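Local coordinates for mitochondrial edited mRNA stability factor 1 (Trypanosoma brucei, PDB 6NL1), which probably processes the 5' ends of mitochondrial mRNAs with its Nudix domain, and is named as a stability factor for edited transcripts, at residues Gln82-Ser87 / Val101-Thr106; Glu134-Tyr139 / Thr173-Gly178; Asp197-Arg202 / Glu248-Ala253. All blocks are in the same frame, centred on the assembly; numbering follows the deposited sequence.

Contact 1: residues Gln82-Ser87 / Val101-Thr106; sequences QLEKLS and VYKWQT
Glu-84 and Lys-103 face each other as an antiparallel hydrogen-bonded pair: Glu-84 N donates to Lys-103 O at 2.9 Å, and Lys-103 N returns a bond to Glu-84 O at 2.8 Å. Beyond the non-hydrogen-bonded pair Lys-85 and Tyr-102, Leu-86 N reaches Val-101 O in a nearly straight bond (170° at the hydrogen).

Among the polar side chains the grip is slacker. The Glu-84 carboxylate lies against the aliphatic end of Lys-103, and its OE2 stays 4.1 Å from Lys-103 NZ, too far for a salt bridge. A water fills in beside it, donating to Glu-84 OE1 and to Gln-82 O while accepting from Gln-105 N.

This is the outer edge of a four-stranded antiparallel sheet. The short strand 84-86 borders strand 100-107, whose other side pairs with strand 171-178, and helix 180-193 packs on the face that carries Tyr-102.

Apolar packing makes up much of the rest. With chi1 at -166°, Lys-85 swings CG to the side opposite its backbone N and lays the start of its extended chain over one face of the Tyr-102 ring; CG sits 4.0 Å from the ring centroid, off-centre toward the rim, a CH-pi contact. The phenol oxygen beyond is hydrogen-bonded to Glu-180. Leu-83 CB lies 3.9 Å from Tyr-102 CD2, and Leu-83 CD2 lies 3.7 Å from Trp-104 CB. On the Glu-84 and Lys-103 face, Leu-86 CD1 rests 3.9 Å from Lys-103 CB, its side chain running across the lysine at about a right angle.

Contact 2: residues Glu134-Tyr139 / Thr173-Gly178; sequences ELEPTY and TVYLFG
Glu-136 OE2 lies 3.0 Å from Tyr-175 OH, in the ring plane at its edge, while the carboxylate stands nearly upright to the ring, the planes 83° apart. The glutamate's chi1 of 67° sets CG between its backbone N and carbonyl carbon, and the extended chain then runs alongside Thr-173 to the phenol. Close by, Thr-138 OG1 and Thr-173 OG1 are 2.8 Å apart. On the other face of the strands, Leu-135 CG packs beside Val-174 CG2 at 3.9 Å.

The backbones pair alongside: Glu-134 with Tyr-175 and Glu-136 with Thr-173 are antiparallel hydrogen-bonded pairs, the shortest bond being Tyr-175 N to Glu-134 O at 2.7 Å. Strand 132-137 is thus held as an outer strand of the sheet, against strand 171-178.

Further out, Gln-105 on strand 100-107 reaches across to both threonines, with NE2 bonded to Thr-173 OG1 and OE1 to Thr-138 OG1. Arg-92 forms a salt bridge with Glu-136 OE2, and a water donates to that same oxygen while also touching Thr-173 OG1. With a guanidinium and a water both directed at OE2, the Glu-136 carboxylate is probably kept ionised.

Contact 3: residues Asp197-Arg202 / Glu248-Ala253; sequences DPVYVR and ERYKEA. With SO4 (sulfate ion), chain B.
Val-199, Val-201, Tyr-250 and Ala-253 make a buried, mostly apolar strand-to-helix contact in the Nudix fold, where the start of strand 200-207 and the residue just before it pack against the first turn of helix 250-262, the Nudix-motif helix. Val-199 CG2 packs 3.5 Å from Tyr-250 CE2, the valine crossing the tyrosine at about a right angle. Val-201 turns the same way and divides its methyls: CG1 approaches Tyr-250 O, and CG2, set between the backbone N and carbonyl carbon by a chi1 of -66° for CG1, lies 4.2 Å from Ala-253 CB. The Tyr-250 ring brings its edge to the backbone carbonyl of Asp-197, although the place of its hydroxyl is doubtful.

Arg-249 is the N-cap residue, and Ala-253 N bonds Arg-249 O.

Arg-202 faces the other way, toward the GDP site to which it belongs with Val-288 and Tyr-292, empty of GDP in this model. Bent at chi2, it donates from NH1 to Val-201 O at 2.9 Å, from above the carbonyl plane. A sulfate, probably from the crystallisation liquor, sits there, bonded to Tyr-292 OH and Leu-239 N; Arg-202 NE makes a weak hydrogen bond to sulfate O1, 3.1 Å away.

Overall arrangement
From the N terminus the three contacts come in series, each closing its own loop before the next opens. Contact 1 brings strand 100-107 back against strand 84-86 after a short excursion. Contact 2 closes a longer one, bringing strand 171-178 beside strand 132-137; both of these loops have parts that are not modelled. The two meet inside one sheet, because strands 100-107 and 171-178 are its central neighbours: Trp-104 N bonds Val-174 O, and Val-101 packs on Phe-177. Contact 3 lies apart, its centre about 25 Å from that of contact 2 and 29 Å from that of contact 1. It ties strand 200-207 of the Nudix sheet to helix 250-262.

Contact 1: residues Gln82-Ser87 / Val101-Thr106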
loop_
_atom_site.group_PDB
_atom_site.type_symbol
_atom_site.label_atom_id
_atom_site.label_comp_id
_atom_site.label_asym_id
_atom_site.label_seq_id
_atom_site.Cartn_x
_atom_site.Cartn_y
_atom_site.Cartn_z
ATOM N N GLN A 82 -24.896 -0.602 -7.118
ATOM C CA GLN A 82 -25.780 -0.571 -8.273
ATOM C C GLN A 82 -24.967 -0.446 -9.561
ATOM O O GLN A 82 -24.308 0.564 -9.790
ATOM C CB GLN A 82 -26.761 0.598 -8.151
ATOM C CG GLN A 82 -27.754 0.705 -9.296
ATOM C CD GLN A 82 -28.486 2.039 -9.309
ATOM O OE1 GLN A 82 -27.934 3.069 -8.918
ATOM N NE2 GLN A 82 -29.738 2.023 -9.757
ATOM N N LEU A 83 -25.007 -1.469 -10.402
ATOM C CA LEU A 83 -24.275 -1.415 -11.657
ATOM C C LEU A 83 -25.199 -1.006 -12.790
ATOM O O LEU A 83 -26.372 -1.376 -12.810
ATOM C CB LEU A 83 -23.619 -2.760 -11.972
ATOM C CG LEU A 83 -22.516 -3.210 -11.016
ATOM C CD1 LEU A 83 -21.876 -4.500 -11.528
ATOM C CD2 LEU A 83 -21.472 -2.114 -10.852
ATOM N N GLU A 84 -24.662 -0.234 -13.727
ATOM C CA GLU A 84 -25.413 0.174 -14.904
ATOM C C GLU A 84 -24.723 -0.376 -16.142
ATOM O O GLU A 84 -23.538 -0.110 -16.373
ATOM C CB GLU A 84 -25.503 1.700 -14.967
ATOM C CG GLU A 84 -26.169 2.304 -13.726
ATOM C CD GLU A 84 -25.831 3.771 -13.510
ATOM O OE1 GLU A 84 -24.918 4.060 -12.702
ATOM O OE2 GLU A 84 -26.487 4.634 -14.134
ATOM N N LYS A 85 -25.459 -1.162 -16.925
ATOM C CA LYS A 85 -24.894 -1.742 -18.132
ATOM C C LYS A 85 -24.712 -0.664 -19.189
ATOM O O LYS A 85 -25.571 0.193 -19.365
ATOM C CB LYS A 85 -25.771 -2.872 -18.685
ATOM C CG LYS A 85 -25.049 -3.703 -19.739
ATOM C CD LYS A 85 -25.952 -4.712 -20.429
ATOM C CE LYS A 85 -25.137 -5.557 -21.408
ATOM N NZ LYS A 85 -25.942 -6.119 -22.534
ATOM N N LEU A 86 -23.579 -0.707 -19.878
ATOM C CA LEU A 86 -23.319 0.210 -20.972
ATOM C C LEU A 86 -23.299 -0.564 -22.288
ATOM O O LEU A 86 -22.918 -1.735 -22.328
ATOM C CB LEU A 86 -21.989 0.943 -20.758
ATOM C CG LEU A 86 -21.861 1.731 -19.453
ATOM C CD1 LEU A 86 -20.499 2.368 -19.346
ATOM C CD2 LEU A 86 -22.948 2.797 -19.349
ATOM N N SER A 87 -23.715 0.098 -23.360
ATOM C CA SER A 87 -23.733 -0.495 -24.691
ATOM C C SER A 87 -22.324 -0.730 -25.193
ATOM O O SER A 87 -22.052 -1.734 -25.841
ATOM C CB SER A 87 -24.451 0.433 -25.675
ATOM O OG SER A 87 -25.841 0.475 -25.411
ATOM N N VAL A 101 -19.610 -4.297 -20.574
ATOM C CA VAL A 101 -19.165 -3.146 -19.809
ATOM C C VAL A 101 -20.240 -2.667 -18.850
ATOM O O VAL A 101 -21.367 -2.421 -19.249
ATOM C CB VAL A 101 -18.800 -1.963 -20.726
ATOM C CG1 VAL A 101 -18.004 -0.926 -19.935
ATOM C CG2 VAL A 101 -18.013 -2.457 -21.935
ATOM N N TYR A 102 -19.879 -2.529 -17.582
ATOM C CA TYR A 102 -20.780 -1.957 -16.600
ATOM C C TYR A 102 -20.124 -0.790 -15.881
ATOM O O TYR A 102 -18.900 -0.705 -15.776
ATOM C CB TYR A 102 -21.201 -3.002 -15.571
ATOM C CG TYR A 102 -22.164 -4.048 -16.086
ATOM C CD1 TYR A 102 -21.732 -5.067 -16.932
ATOM C CD2 TYR A 102 -23.497 -4.036 -15.702
ATOM C CE1 TYR A 102 -22.603 -6.033 -17.387
ATOM C CE2 TYR A 102 -24.377 -4.996 -16.147
ATOM C CZ TYR A 102 -23.927 -5.992 -16.992
ATOM O OH TYR A 102 -24.808 -6.945 -17.438
ATOM N N LYS A 103 -20.959 0.089 -15.352
ATOM C CA LYS A 103 -20.503 1.290 -14.677
ATOM C C LYS A 103 -21.026 1.328 -13.247
ATOM O O LYS A 103 -22.164 0.936 -12.972
ATOM C CB LYS A 103 -21.017 2.506 -15.444
ATOM C CG LYS A 103 -20.618 3.824 -14.884
ATOM C CD LYS A 103 -21.215 4.948 -15.715
ATOM C CE LYS A 103 -22.715 5.021 -15.531
ATOM N NZ LYS A 103 -23.248 6.353 -15.917
ATOM N N TRP A 104 -20.187 1.801 -12.337
ATOM C CA TRP A 104 -20.588 2.009 -10.957
ATOM C C TRP A 104 -20.240 3.448 -10.599
ATOM O O TRP A 104 -19.062 3.806 -10.569
ATOM C CB TRP A 104 -19.830 1.051 -10.046
ATOM C CG TRP A 104 -20.102 1.243 -8.583
ATOM C CD1 TRP A 104 -21.260 1.693 -8.011
ATOM C CD2 TRP A 104 -19.194 0.991 -7.503
ATOM N NE1 TRP A 104 -21.131 1.729 -6.648
ATOM C CE2 TRP A 104 -19.872 1.302 -6.306
ATOM C CE3 TRP A 104 -17.874 0.528 -7.434
ATOM C CZ2 TRP A 104 -19.275 1.165 -5.045
ATOM C CZ3 TRP A 104 -17.280 0.394 -6.182
ATOM C CH2 TRP A 104 -17.983 0.710 -5.004
ATOM N N GLN A 105 -21.266 4.265 -10.349
ATOM C CA GLN A 105 -21.098 5.683 -10.010
ATOM C C GLN A 105 -21.071 5.845 -8.497
ATOM O O GLN A 105 -22.076 5.627 -7.831
ATOM C CB GLN A 105 -22.229 6.527 -10.616
ATOM C CG GLN A 105 -22.058 8.042 -10.405
ATOM C CD GLN A 105 -20.677 8.545 -10.842
ATOM O OE1 GLN A 105 -19.995 9.276 -10.112
ATOM N NE2 GLN A 105 -20.265 8.153 -12.035
ATOM N N THR A 106 -19.929 6.234 -7.947
ATOM C CA THR A 106 -19.768 6.164 -6.501
ATOM C C THR A 106 -18.861 7.275 -5.953
ATOM O O THR A 106 -18.660 8.304 -6.609
ATOM C CB THR A 106 -19.265 4.740 -6.089
ATOM O OG1 THR A 106 -19.297 4.585 -4.663
ATOM C CG2 THR A 106 -17.841 4.471 -6.617
HETATM O O HOH W 1 -23.984 3.104 -10.312
HETATM O O HOH W 2 -24.245 2.160 -6.063
HETATM O O HOH W 3 -22.041 -4.160 -22.451
#

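Contact 2: residues Glu134-Tyr139 / Thr173-Gly178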
loop_
_atom_site.group_PDB
_atom_site.type_symbol
_atom_site.label_atom_id
_atom_site.label_comp_id
_atom_site.label_asym_id
_atom_site.label_seq_id
_atom_site.Cartn_x
_atom_site.Cartn_y
_atom_site.Cartn_z
ATOM N N GLU A 134 -11.481 -0.256 -14.022
ATOM C CA GLU A 134 -10.880 1.037 -14.324
ATOM C C GLU A 134 -11.645 2.108 -13.534
ATOM O O GLU A 134 -12.864 2.026 -13.418
ATOM C CB GLU A 134 -10.981 1.298 -15.836
ATOM C CG GLU A 134 -9.920 2.205 -16.419
ATOM C CD GLU A 134 -8.549 1.564 -16.458
ATOM O OE1 GLU A 134 -8.373 0.563 -17.181
ATOM O OE2 GLU A 134 -7.645 2.068 -15.764
ATOM N N LEU A 135 -10.931 3.088 -12.981
ATOM C CA LEU A 135 -11.548 4.173 -12.206
ATOM C C LEU A 135 -11.175 5.528 -12.779
ATOM O O LEU A 135 -10.086 5.692 -13.315
ATOM C CB LEU A 135 -11.044 4.173 -10.756
ATOM C CG LEU A 135 -11.515 3.163 -9.723
ATOM C CD1 LEU A 135 -11.040 1.777 -10.091
ATOM C CD2 LEU A 135 -10.972 3.582 -8.369
ATOM N N GLU A 136 -12.051 6.512 -12.612
ATOM C CA GLU A 136 -11.722 7.891 -12.977
ATOM C C GLU A 136 -12.522 8.841 -12.099
ATOM O O GLU A 136 -13.631 8.517 -11.677
ATOM C CB GLU A 136 -12.053 8.165 -14.457
ATOM C CG GLU A 136 -13.570 8.130 -14.739
ATOM C CD GLU A 136 -13.937 8.143 -16.225
ATOM O OE1 GLU A 136 -13.042 7.978 -17.082
ATOM O OE2 GLU A 136 -15.141 8.319 -16.536
ATOM N N PRO A 137 -11.967 10.020 -11.821
ATOM C CA PRO A 137 -12.793 11.035 -11.167
ATOM C C PRO A 137 -13.892 11.450 -12.138
ATOM O O PRO A 137 -13.635 11.673 -13.313
ATOM C CB PRO A 137 -11.816 12.194 -10.935
ATOM C CG PRO A 137 -10.435 11.580 -11.063
ATOM C CD PRO A 137 -10.603 10.496 -12.089
ATOM N N THR A 138 -15.116 11.543 -11.646
ATOM C CA THR A 138 -16.240 11.946 -12.477
ATOM C C THR A 138 -16.194 13.430 -12.861
ATOM O O THR A 138 -16.641 13.804 -13.930
ATOM C CB THR A 138 -17.548 11.663 -11.737
ATOM O OG1 THR A 138 -17.482 10.343 -11.181
ATOM C CG2 THR A 138 -18.748 11.794 -12.685
ATOM N N TYR A 139 -15.656 14.268 -11.979
ATOM C CA TYR A 139 -15.579 15.715 -12.221
ATOM C C TYR A 139 -14.178 16.216 -11.910
ATOM O O TYR A 139 -13.979 16.926 -10.922
ATOM C CB TYR A 139 -16.593 16.468 -11.347
ATOM C CG TYR A 139 -18.001 15.932 -11.477
ATOM C CD1 TYR A 139 -18.711 16.080 -12.664
ATOM C CD2 TYR A 139 -18.619 15.276 -10.422
ATOM C CE1 TYR A 139 -19.995 15.586 -12.796
ATOM C CE2 TYR A 139 -19.915 14.778 -10.544
ATOM C CZ TYR A 139 -20.591 14.937 -11.735
ATOM O OH TYR A 139 -21.862 14.442 -11.870
ATOM N N THR A 173 -16.142 7.319 -10.959
ATOM C CA THR A 173 -16.854 6.401 -11.840
ATOM C C THR A 173 -15.984 5.169 -12.040
ATOM O O THR A 173 -14.831 5.277 -12.471
ATOM C CB THR A 173 -17.156 7.040 -13.211
ATOM O OG1 THR A 173 -17.823 8.291 -13.016
ATOM C CG2 THR A 173 -18.038 6.121 -14.047
ATOM N N VAL A 174 -16.534 4.003 -11.717
ATOM C CA VAL A 174 -15.819 2.742 -11.856
ATOM C C VAL A 174 -16.380 1.962 -13.035
ATOM O O VAL A 174 -17.589 1.792 -13.146
ATOM C CB VAL A 174 -15.951 1.889 -10.578
ATOM C CG1 VAL A 174 -15.259 0.539 -10.746
ATOM C CG2 VAL A 174 -15.409 2.648 -9.371
ATOM N N TYR A 175 -15.505 1.498 -13.922
ATOM C CA TYR A 175 -15.935 0.666 -15.040
ATOM C C TYR A 175 -15.474 -0.775 -14.859
ATOM O O TYR A 175 -14.354 -1.023 -14.413
ATOM C CB TYR A 175 -15.390 1.193 -16.362
ATOM C CG TYR A 175 -15.858 2.576 -16.730
ATOM C CD1 TYR A 175 -16.915 2.764 -17.614
ATOM C CD2 TYR A 175 -15.236 3.697 -16.199
ATOM C CE1 TYR A 175 -17.332 4.027 -17.951
ATOM C CE2 TYR A 175 -15.645 4.956 -16.532
ATOM C CZ TYR A 175 -16.688 5.124 -17.398
ATOM O OH TYR A 175 -17.084 6.398 -17.718
ATOM N N LEU A 176 -16.342 -1.717 -15.215
ATOM C CA LEU A 176 -16.007 -3.132 -15.165
ATOM C C LEU A 176 -16.119 -3.716 -16.567
ATOM O O LEU A 176 -17.130 -3.522 -17.249
ATOM C CB LEU A 176 -16.944 -3.892 -14.220
ATOM C CG LEU A 176 -17.240 -3.379 -12.797
ATOM C CD1 LEU A 176 -18.118 -4.386 -12.076
ATOM C CD2 LEU A 176 -15.989 -3.137 -12.001
ATOM N N PHE A 177 -15.069 -4.418 -16.990
ATOM C CA PHE A 177 -15.037 -5.103 -18.282
ATOM C C PHE A 177 -14.833 -6.594 -18.056
ATOM O O PHE A 177 -13.845 -7.011 -17.446
ATOM C CB PHE A 177 -13.874 -4.590 -19.137
ATOM C CG PHE A 177 -13.858 -3.107 -19.318
ATOM C CD1 PHE A 177 -14.459 -2.529 -20.420
ATOM C CD2 PHE A 177 -13.243 -2.290 -18.377
ATOM C CE1 PHE A 177 -14.444 -1.154 -20.590
ATOM C CE2 PHE A 177 -13.222 -0.919 -18.538
ATOM C CZ PHE A 177 -13.824 -0.347 -19.648
ATOM N N GLY A 178 -15.759 -7.403 -18.548
ATOM C CA GLY A 178 -15.607 -8.839 -18.443
ATOM C C GLY A 178 -16.803 -9.565 -18.999
ATOM O O GLY A 178 -17.622 -8.960 -19.690
HETATM O O HOH W 4 -17.203 9.501 -15.590
#

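Contact 3: residues Asp197-Arg202 / Glu248-Ala253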
loop_
_atom_site.group_PDB
_atom_site.type_symbol
_atom_site.label_atom_id
_atom_site.label_comp_id
_atom_site.label_asym_id
_atom_site.label_seq_id
_atom_site.Cartn_x
_atom_site.Cartn_y
_atom_site.Cartn_z
ATOM N N ASP A 197 -12.709 -3.470 5.379
ATOM C CA ASP A 197 -11.964 -2.223 5.377
ATOM C C ASP A 197 -10.549 -2.574 4.908
ATOM O O ASP A 197 -9.629 -2.662 5.720
ATOM C CB ASP A 197 -11.971 -1.653 6.804
ATOM C CG ASP A 197 -11.207 -0.340 6.943
ATOM O OD1 ASP A 197 -11.394 0.559 6.096
ATOM O OD2 ASP A 197 -10.429 -0.205 7.923
ATOM N N PRO A 198 -10.379 -2.833 3.598
ATOM C CA PRO A 198 -9.046 -3.201 3.102
ATOM C C PRO A 198 -8.086 -2.069 3.389
ATOM O O PRO A 198 -8.430 -0.907 3.168
ATOM C CB PRO A 198 -9.246 -3.337 1.581
ATOM C CG PRO A 198 -10.713 -3.489 1.389
ATOM C CD PRO A 198 -11.353 -2.704 2.503
ATOM N N VAL A 199 -6.905 -2.395 3.896
ATOM C CA VAL A 199 -5.936 -1.375 4.272
ATOM C C VAL A 199 -4.528 -1.867 3.983
ATOM O O VAL A 199 -4.315 -3.045 3.731
ATOM C CB VAL A 199 -6.024 -1.064 5.787
ATOM C CG1 VAL A 199 -7.381 -0.438 6.144
ATOM C CG2 VAL A 199 -5.784 -2.343 6.594
ATOM N N TYR A 200 -3.576 -0.947 4.008
ATOM C CA TYR A 200 -2.173 -1.310 4.095
ATOM C C TYR A 200 -1.895 -1.708 5.542
ATOM O O TYR A 200 -2.545 -1.217 6.470
ATOM C CB TYR A 200 -1.295 -0.113 3.728
ATOM C CG TYR A 200 -1.174 0.165 2.238
ATOM C CD1 TYR A 200 -0.547 1.321 1.778
ATOM C CD2 TYR A 200 -1.648 -0.741 1.295
ATOM C CE1 TYR A 200 -0.405 1.578 0.421
ATOM C CE2 TYR A 200 -1.515 -0.498 -0.072
ATOM C CZ TYR A 200 -0.889 0.662 -0.501
ATOM O OH TYR A 200 -0.759 0.923 -1.846
ATOM N N VAL A 201 -0.936 -2.598 5.737
ATOM C CA VAL A 201 -0.521 -2.976 7.077
ATOM C C VAL A 201 0.982 -2.846 7.203
ATOM O O VAL A 201 1.719 -3.070 6.237
ATOM C CB VAL A 201 -0.937 -4.433 7.442
ATOM C CG1 VAL A 201 -2.443 -4.533 7.526
ATOM C CG2 VAL A 201 -0.347 -5.462 6.433
ATOM N N ARG A 202 1.428 -2.465 8.393
ATOM C CA ARG A 202 2.847 -2.395 8.685
ATOM C C ARG A 202 3.055 -3.122 10.010
ATOM O O ARG A 202 2.396 -2.826 11.001
ATOM C CB ARG A 202 3.321 -0.941 8.769
ATOM C CG ARG A 202 3.250 -0.161 7.461
ATOM C CD ARG A 202 4.177 -0.761 6.381
ATOM N NE ARG A 202 4.127 0.035 5.151
ATOM C CZ ARG A 202 3.319 -0.214 4.121
ATOM N NH1 ARG A 202 2.476 -1.243 4.152
ATOM N NH2 ARG A 202 3.351 0.566 3.051
ATOM N N GLU A 248 -9.191 -11.212 4.390
ATOM C CA GLU A 248 -8.099 -11.400 5.335
ATOM C C GLU A 248 -8.205 -10.427 6.517
ATOM O O GLU A 248 -8.498 -9.245 6.341
ATOM C CB GLU A 248 -6.759 -11.242 4.620
ATOM C CG GLU A 248 -5.563 -11.740 5.401
ATOM C CD GLU A 248 -4.263 -11.578 4.638
ATOM O OE1 GLU A 248 -4.128 -10.607 3.851
ATOM O OE2 GLU A 248 -3.374 -12.431 4.817
ATOM N N ARG A 249 -7.992 -10.935 7.724
ATOM C CA ARG A 249 -7.962 -10.090 8.918
ATOM C C ARG A 249 -6.657 -9.287 8.975
ATOM O O ARG A 249 -5.650 -9.690 8.395
ATOM C CB ARG A 249 -8.122 -10.944 10.178
ATOM C CG ARG A 249 -9.517 -11.533 10.363
ATOM C CD ARG A 249 -9.622 -12.413 11.614
ATOM N NE ARG A 249 -9.083 -11.751 12.799
ATOM C CZ ARG A 249 -9.728 -10.830 13.510
ATOM N NH1 ARG A 249 -10.949 -10.444 13.158
ATOM N NH2 ARG A 249 -9.146 -10.286 14.574
ATOM N N TYR A 250 -6.684 -8.159 9.679
ATOM C CA TYR A 250 -5.546 -7.230 9.751
ATOM C C TYR A 250 -4.247 -7.857 10.251
ATOM O O TYR A 250 -3.203 -7.762 9.596
ATOM C CB TYR A 250 -5.893 -6.032 10.635
ATOM C CG TYR A 250 -7.013 -5.190 10.092
ATOM C CD1 TYR A 250 -7.888 -4.525 10.939
ATOM C CD2 TYR A 250 -7.197 -5.060 8.727
ATOM C CE1 TYR A 250 -8.918 -3.749 10.430
ATOM C CE2 TYR A 250 -8.214 -4.296 8.217
ATOM C CZ TYR A 250 -9.069 -3.640 9.061
ATOM O OH TYR A 250 -10.075 -2.883 8.522
ATOM N N LYS A 251 -4.308 -8.489 11.415
ATOM C CA LYS A 251 -3.105 -9.067 12.004
ATOM C C LYS A 251 -2.560 -10.202 11.138
ATOM O O LYS A 251 -1.355 -10.308 10.909
ATOM C CB LYS A 251 -3.379 -9.556 13.426
ATOM C CG LYS A 251 -2.112 -9.956 14.168
ATOM C CD LYS A 251 -2.431 -10.633 15.492
ATOM C CE LYS A 251 -2.731 -9.620 16.578
ATOM N NZ LYS A 251 -2.760 -10.297 17.911
ATOM N N GLU A 252 -3.466 -11.042 10.651
ATOM C CA GLU A 252 -3.115 -12.126 9.739
ATOM C C GLU A 252 -2.327 -11.567 8.547
ATOM O O GLU A 252 -1.313 -12.129 8.139
ATOM C CB GLU A 252 -4.406 -12.810 9.269
ATOM C CG GLU A 252 -4.239 -13.993 8.346
ATOM C CD GLU A 252 -5.586 -14.548 7.863
ATOM O OE1 GLU A 252 -6.657 -13.996 8.242
ATOM O OE2 GLU A 252 -5.569 -15.539 7.096
ATOM N N ALA A 253 -2.797 -10.455 7.991
ATOM C CA ALA A 253 -2.122 -9.829 6.856
ATOM C C ALA A 253 -0.755 -9.268 7.268
ATOM O O ALA A 253 0.228 -9.409 6.536
ATOM C CB ALA A 253 -2.997 -8.734 6.248
HETATM S S SO4 B . 5.732 3.096 6.892
HETATM O O1 SO4 B . 6.298 1.784 6.613
HETATM O O2 SO4 B . 4.756 3.382 5.841
HETATM O O3 SO4 B . 5.091 3.149 8.201
HETATM O O4 SO4 B . 6.795 4.097 6.881
#